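Local coordinates for protein glycerol dehydratase (Clostridium butyricum, PDB 1R9D) that probably dehydrates glycerol without vitamin B12, as a lyase of the glycyl radical family related to pyruvate formate lyase, at residues E60-T65 and V219-K224; E70-S75 and W315-D320. All blocks are in the same frame, centred on the assembly; numbering follows the deposited sequence.

Contact 1. Residues E60-T65 and V219-K224; sequences ENIPIT and VNRYAK
Ile64 and Tyr222 bring the two backbones nearest, with CA atoms 7.2 Å apart, where the chain leaving helix 47-61 passes the long helix 197-230. Ile62 is the first residue after helix 47-61 to leave helical angles, and its carbonyl O meets the guanidinium of Arg221. Both terminal nitrogens converge end-on in hydrogen bonds to that single oxygen: Arg221 NH1 to Ile62 O at 2.9 Å, in the carbonyl plane on a lone pair, and Arg221 NH2 to Ile62 O at 3.0 Å, tilted 35° from that plane. Both are bent (N-H...O 141° and 136°), since one oxygen lies between two N-H groups. A bend at chi3 turns the arginine toward the C-terminal end of helix 47-61, where NH1 also bonds Leu59 O. Ile64 is forked between two flat groups. Its CG1 sits over the centre of one guanidinium face, 3.2 Å from Arg221 NH2; Glu60 O lies toward the rim of the opposite face, too poorly angled to be bonded. Its CG2 makes a CH-pi contact over the Tyr222 ring, 3.4 Å from the centroid. A branched aliphatic suits both surfaces. Arginine suits its place because one planar group gathers the carbonyls of Leu59 and Ile62 at a helix C-terminus, where the dipole would probably favour positive charge.

Contact 2. Residues E70-S75 and W315-D320; sequences ELIVGS and WIKLND
Two successive bends, chi2 -56° and chi3 -59°, fold the Lys317 side chain before its extended last bond, curling the chain until NZ faces Glu70, whose own chain runs extended beyond CG and crosses the lysine at about a right angle. Lys317 NZ meets Glu70 OE1 at 2.9 Å in a salt bridge, on the syn side of the carboxylate though 29° out of its plane. Weak hydrogen bonds run from Lys317 NZ to Gly74 O, at 3.1 Å, which also accepts from Trp268 NE1, and to Ser75 OG, at 3.3 Å. Within its own segment Lys317 NZ also reaches Asp320 OD1 at 3.4 Å, a long salt bridge that completes a network of two acids around one buried ammonium. Lysine suits this centre because its flexible chain is apolar until the tip: CG packs against Ile72 CG2 at 4.1 Å. Gly74 adopts a positive phi, where a side chain would press on the preceding carbonyl. The acids have further partners: Glu70 OE2 bonds Arg67 N, Asp320 OD1 forms a salt bridge with Arg67 NH2, and Asp320 OD2 takes a hydrogen bond from Arg81 N, so the buried charges are probably well compensated. The 70-75 loop thus lies against the C-terminal end of helix 304-317, with helix 260-277 touching Ile72 and Lys317 through Trp268 and helix 11-22 touching Glu70 through Leu16.

Overall arrangement
Contacts 1 and 2 join the end of helix 47-61 and the chain that follows it to two different helices, 197-230 and 304-317, within the pyruvate formate lyase-like region. Their centres are 15 Å apart, and they meet directly: Tyr222 OH, which also bonds Tyr218 OH, probably accepts a hydrogen bond from Ser75 N at 3.0 Å, while the Tyr222 ring packs on Gly74 and Val73. Contact 1 is partly buried, farther from the chain's centre, and relies on an arginine that binds neutral carbonyls and packs its face against aliphatic carbon. Contact 2 is fully buried, and there a lysine is matched by carboxylates, which probably offsets the cost of burying its charge.

Contact 1. Residues E60-T65 and V219-K224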
loop_
_atom_site.group_PDB
_atom_site.type_symbol
_atom_site.label_atom_id
_atom_site.label_comp_id
_atom_site.label_asym_id
_atom_site.label_seq_id
_atom_site.Cartn_x
_atom_site.Cartn_y
_atom_site.Cartn_z
ATOM N N GLU A 60 -19.639 -15.383 -11.233
ATOM C CA GLU A 60 -19.871 -16.799 -11.488
ATOM C C GLU A 60 -21.017 -17.379 -10.665
ATOM O O GLU A 60 -21.633 -18.361 -11.075
ATOM C CB GLU A 60 -18.597 -17.614 -11.212
ATOM C CG GLU A 60 -17.402 -17.239 -12.079
ATOM C CD GLU A 60 -16.159 -18.061 -11.764
ATOM O OE1 GLU A 60 -15.876 -18.290 -10.567
ATOM O OE2 GLU A 60 -15.456 -18.467 -12.714
ATOM N N ASN A 61 -21.326 -16.763 -9.527
ATOM C CA ASN A 61 -22.364 -17.295 -8.645
ATOM C C ASN A 61 -23.587 -16.437 -8.316
ATOM O O ASN A 61 -24.533 -16.925 -7.698
ATOM C CB ASN A 61 -21.704 -17.737 -7.341
ATOM C CG ASN A 61 -20.627 -18.782 -7.567
ATOM O OD1 ASN A 61 -20.927 -19.942 -7.842
ATOM N ND2 ASN A 61 -19.367 -18.368 -7.474
ATOM N N ILE A 62 -23.576 -15.169 -8.713
ATOM C CA ILE A 62 -24.706 -14.284 -8.430
ATOM C C ILE A 62 -25.937 -14.749 -9.219
ATOM O O ILE A 62 -25.824 -15.166 -10.370
ATOM C CB ILE A 62 -24.373 -12.818 -8.826
ATOM C CG1 ILE A 62 -25.429 -11.853 -8.273
ATOM C CG2 ILE A 62 -24.296 -12.697 -10.330
ATOM C CD1 ILE A 62 -25.317 -11.585 -6.783
ATOM N N PRO A 63 -27.128 -14.701 -8.601
ATOM C CA PRO A 63 -28.335 -15.129 -9.316
ATOM C C PRO A 63 -28.521 -14.362 -10.621
ATOM O O PRO A 63 -28.238 -13.165 -10.696
ATOM C CB PRO A 63 -29.448 -14.840 -8.312
ATOM C CG PRO A 63 -28.783 -15.096 -7.010
ATOM C CD PRO A 63 -27.435 -14.413 -7.190
ATOM N N ILE A 64 -28.990 -15.068 -11.642
ATOM C CA ILE A 64 -29.231 -14.504 -12.965
ATOM C C ILE A 64 -30.744 -14.440 -13.173
ATOM O O ILE A 64 -31.475 -15.283 -12.657
ATOM C CB ILE A 64 -28.591 -15.408 -14.054
ATOM C CG1 ILE A 64 -27.074 -15.427 -13.874
ATOM C CG2 ILE A 64 -28.942 -14.914 -15.439
ATOM C CD1 ILE A 64 -26.448 -14.049 -13.898
ATOM N N THR A 65 -31.214 -13.440 -13.911
ATOM C CA THR A 65 -32.646 -13.305 -14.154
ATOM C C THR A 65 -32.984 -12.683 -15.501
ATOM O O THR A 65 -32.382 -11.691 -15.915
ATOM C CB THR A 65 -33.338 -12.430 -13.075
ATOM O OG1 THR A 65 -33.138 -12.998 -11.776
ATOM C CG2 THR A 65 -34.835 -12.335 -13.353
ATOM N N VAL A 219 -21.730 -13.204 -19.228
ATOM C CA VAL A 219 -22.572 -13.100 -20.414
ATOM C C VAL A 219 -23.006 -14.482 -20.902
ATOM O O VAL A 219 -24.143 -14.670 -21.339
ATOM C CB VAL A 219 -21.836 -12.364 -21.546
ATOM C CG1 VAL A 219 -22.717 -12.283 -22.778
ATOM C CG2 VAL A 219 -21.448 -10.960 -21.082
ATOM N N ASN A 220 -22.100 -15.450 -20.821
ATOM C CA ASN A 220 -22.410 -16.809 -21.249
ATOM C C ASN A 220 -23.481 -17.459 -20.384
ATOM O O ASN A 220 -24.211 -18.333 -20.851
ATOM C CB ASN A 220 -21.137 -17.658 -21.259
ATOM C CG ASN A 220 -20.327 -17.459 -22.521
ATOM O OD1 ASN A 220 -19.096 -17.558 -22.512
ATOM N ND2 ASN A 220 -21.016 -17.187 -23.625
ATOM N N ARG A 221 -23.580 -17.039 -19.128
ATOM C CA ARG A 221 -24.594 -17.586 -18.237
ATOM C C ARG A 221 -25.980 -17.159 -18.718
ATOM O O ARG A 221 -26.950 -17.905 -18.569
ATOM C CB ARG A 221 -24.372 -17.110 -16.800
ATOM C CG ARG A 221 -23.127 -17.691 -16.137
ATOM C CD ARG A 221 -23.008 -17.229 -14.694
ATOM N NE ARG A 221 -24.132 -17.686 -13.882
ATOM C CZ ARG A 221 -24.509 -17.120 -12.740
ATOM N NH1 ARG A 221 -23.852 -16.066 -12.270
ATOM N NH2 ARG A 221 -25.549 -17.597 -12.071
ATOM N N TYR A 222 -26.076 -15.959 -19.291
ATOM C CA TYR A 222 -27.358 -15.479 -19.801
ATOM C C TYR A 222 -27.695 -16.177 -21.107
ATOM O O TYR A 222 -28.867 -16.425 -21.402
ATOM C CB TYR A 222 -27.345 -13.959 -20.023
ATOM C CG TYR A 222 -27.609 -13.166 -18.767
ATOM C CD1 TYR A 222 -26.563 -12.787 -17.928
ATOM C CD2 TYR A 222 -28.914 -12.843 -18.385
ATOM C CE1 TYR A 222 -26.806 -12.109 -16.739
ATOM C CE2 TYR A 222 -29.169 -12.164 -17.192
ATOM C CZ TYR A 222 -28.107 -11.803 -16.377
ATOM O OH TYR A 222 -28.338 -11.148 -15.194
ATOM N N ALA A 223 -26.669 -16.495 -21.889
ATOM C CA ALA A 223 -26.878 -17.180 -23.157
ATOM C C ALA A 223 -27.506 -18.544 -22.879
ATOM O O ALA A 223 -28.423 -18.974 -23.581
ATOM C CB ALA A 223 -25.553 -17.344 -23.891
ATOM N N LYS A 224 -27.012 -19.213 -21.841
ATOM C CA LYS A 224 -27.518 -20.524 -21.452
ATOM C C LYS A 224 -28.910 -20.401 -20.840
ATOM O O LYS A 224 -29.788 -21.228 -21.094
ATOM C CB LYS A 224 -26.576 -21.180 -20.440
ATOM C CG LYS A 224 -27.069 -22.524 -19.936
ATOM C CD LYS A 224 -26.283 -22.998 -18.729
ATOM C CE LYS A 224 -26.910 -24.257 -18.139
ATOM N NZ LYS A 224 -26.286 -24.648 -16.844
#

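Contact 2. Residues E70-S75 and W315-D320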
loop_
_atom_site.group_PDB
_atom_site.type_symbol
_atom_site.label_atom_id
_atom_site.label_comp_id
_atom_site.label_asym_id
_atom_site.label_seq_id
_atom_site.Cartn_x
_atom_site.Cartn_y
_atom_site.Cartn_z
ATOM N N GLU A 70 -38.473 -9.398 -22.097
ATOM C CA GLU A 70 -37.259 -8.610 -22.307
ATOM C C GLU A 70 -36.547 -8.946 -23.616
ATOM O O GLU A 70 -36.501 -10.107 -24.030
ATOM C CB GLU A 70 -36.274 -8.815 -21.147
ATOM C CG GLU A 70 -36.525 -7.936 -19.928
ATOM C CD GLU A 70 -35.431 -8.067 -18.874
ATOM O OE1 GLU A 70 -35.280 -7.133 -18.057
ATOM O OE2 GLU A 70 -34.730 -9.105 -18.855
ATOM N N LEU A 71 -35.999 -7.922 -24.269
ATOM C CA LEU A 71 -35.238 -8.103 -25.500
ATOM C C LEU A 71 -33.763 -7.928 -25.130
ATOM O O LEU A 71 -32.877 -8.552 -25.716
ATOM C CB LEU A 71 -35.635 -7.069 -26.559
ATOM C CG LEU A 71 -36.979 -7.231 -27.277
ATOM C CD1 LEU A 71 -37.201 -6.055 -28.214
ATOM C CD2 LEU A 71 -36.997 -8.537 -28.058
ATOM N N ILE A 72 -33.517 -7.067 -24.149
ATOM C CA ILE A 72 -32.167 -6.798 -23.654
ATOM C C ILE A 72 -32.117 -7.409 -22.260
ATOM O O ILE A 72 -32.894 -7.031 -21.386
ATOM C CB ILE A 72 -31.896 -5.273 -23.563
ATOM C CG1 ILE A 72 -31.910 -4.653 -24.964
ATOM C CG2 ILE A 72 -30.563 -5.016 -22.852
ATOM C CD1 ILE A 72 -30.774 -5.115 -25.869
ATOM N N VAL A 73 -31.205 -8.352 -22.043
ATOM C CA VAL A 73 -31.121 -9.020 -20.751
ATOM C C VAL A 73 -29.927 -8.647 -19.879
ATOM O O VAL A 73 -28.910 -8.160 -20.368
ATOM C CB VAL A 73 -31.135 -10.561 -20.932
ATOM C CG1 VAL A 73 -32.450 -10.993 -21.565
ATOM C CG2 VAL A 73 -29.967 -10.996 -21.802
ATOM N N GLY A 74 -30.072 -8.900 -18.582
ATOM C CA GLY A 74 -29.034 -8.594 -17.615
ATOM C C GLY A 74 -29.665 -7.869 -16.443
ATOM O O GLY A 74 -29.967 -6.677 -16.537
ATOM N N SER A 75 -29.885 -8.590 -15.348
ATOM C CA SER A 75 -30.497 -8.022 -14.153
ATOM C C SER A 75 -29.581 -8.212 -12.958
ATOM O O SER A 75 -29.091 -9.319 -12.713
ATOM C CB SER A 75 -31.848 -8.693 -13.872
ATOM O OG SER A 75 -32.763 -8.459 -14.926
ATOM N N TRP A 315 -33.577 1.964 -22.144
ATOM C CA TRP A 315 -34.077 2.997 -21.244
ATOM C C TRP A 315 -34.679 2.322 -20.012
ATOM O O TRP A 315 -34.396 2.706 -18.875
ATOM C CB TRP A 315 -35.147 3.849 -21.939
ATOM C CG TRP A 315 -34.703 5.241 -22.332
ATOM C CD1 TRP A 315 -35.333 6.415 -22.023
ATOM C CD2 TRP A 315 -33.563 5.598 -23.130
ATOM N NE1 TRP A 315 -34.659 7.478 -22.580
ATOM C CE2 TRP A 315 -33.570 7.007 -23.263
ATOM C CE3 TRP A 315 -32.537 4.866 -23.745
ATOM C CZ2 TRP A 315 -32.589 7.699 -23.987
ATOM C CZ3 TRP A 315 -31.558 5.555 -24.467
ATOM C CH2 TRP A 315 -31.595 6.960 -24.580
ATOM N N ILE A 316 -35.502 1.300 -20.232
ATOM C CA ILE A 316 -36.115 0.603 -19.112
ATOM C C ILE A 316 -35.078 -0.080 -18.212
ATOM O O ILE A 316 -35.191 -0.029 -16.986
ATOM C CB ILE A 316 -37.158 -0.432 -19.609
ATOM C CG1 ILE A 316 -38.313 0.309 -20.296
ATOM C CG2 ILE A 316 -37.670 -1.259 -18.443
ATOM C CD1 ILE A 316 -39.377 -0.590 -20.898
ATOM N N LYS A 317 -34.069 -0.708 -18.811
ATOM C CA LYS A 317 -33.027 -1.380 -18.031
ATOM C C LYS A 317 -32.296 -0.388 -17.123
ATOM O O LYS A 317 -31.945 -0.713 -15.992
ATOM C CB LYS A 317 -32.010 -2.069 -18.952
ATOM C CG LYS A 317 -32.572 -3.235 -19.770
ATOM C CD LYS A 317 -33.210 -4.294 -18.882
ATOM C CE LYS A 317 -32.228 -4.880 -17.885
ATOM N NZ LYS A 317 -32.896 -5.832 -16.936
ATOM N N LEU A 318 -32.070 0.824 -17.618
ATOM C CA LEU A 318 -31.382 1.838 -16.820
ATOM C C LEU A 318 -32.189 2.214 -15.573
ATOM O O LEU A 318 -31.664 2.822 -14.643
ATOM C CB LEU A 318 -31.105 3.080 -17.679
ATOM C CG LEU A 318 -30.019 2.919 -18.751
ATOM C CD1 LEU A 318 -30.192 3.968 -19.827
ATOM C CD2 LEU A 318 -28.643 3.011 -18.106
ATOM N N ASN A 319 -33.468 1.846 -15.554
ATOM C CA ASN A 319 -34.336 2.134 -14.413
ATOM C C ASN A 319 -34.404 0.930 -13.472
ATOM O O ASN A 319 -35.018 0.991 -12.405
ATOM C CB ASN A 319 -35.747 2.478 -14.900
ATOM C CG ASN A 319 -35.857 3.896 -15.427
ATOM O OD1 ASN A 319 -36.011 4.843 -14.659
ATOM N ND2 ASN A 319 -35.766 4.048 -16.739
ATOM N N ASP A 320 -33.758 -0.159 -13.867
ATOM C CA ASP A 320 -33.774 -1.379 -13.067
ATOM C C ASP A 320 -32.764 -1.337 -11.923
ATOM O O ASP A 320 -32.947 -1.986 -10.893
ATOM C CB ASP A 320 -33.484 -2.585 -13.957
ATOM C CG ASP A 320 -33.935 -3.887 -13.331
ATOM O OD1 ASP A 320 -33.418 -4.957 -13.732
ATOM O OD2 ASP A 320 -34.814 -3.838 -12.445
#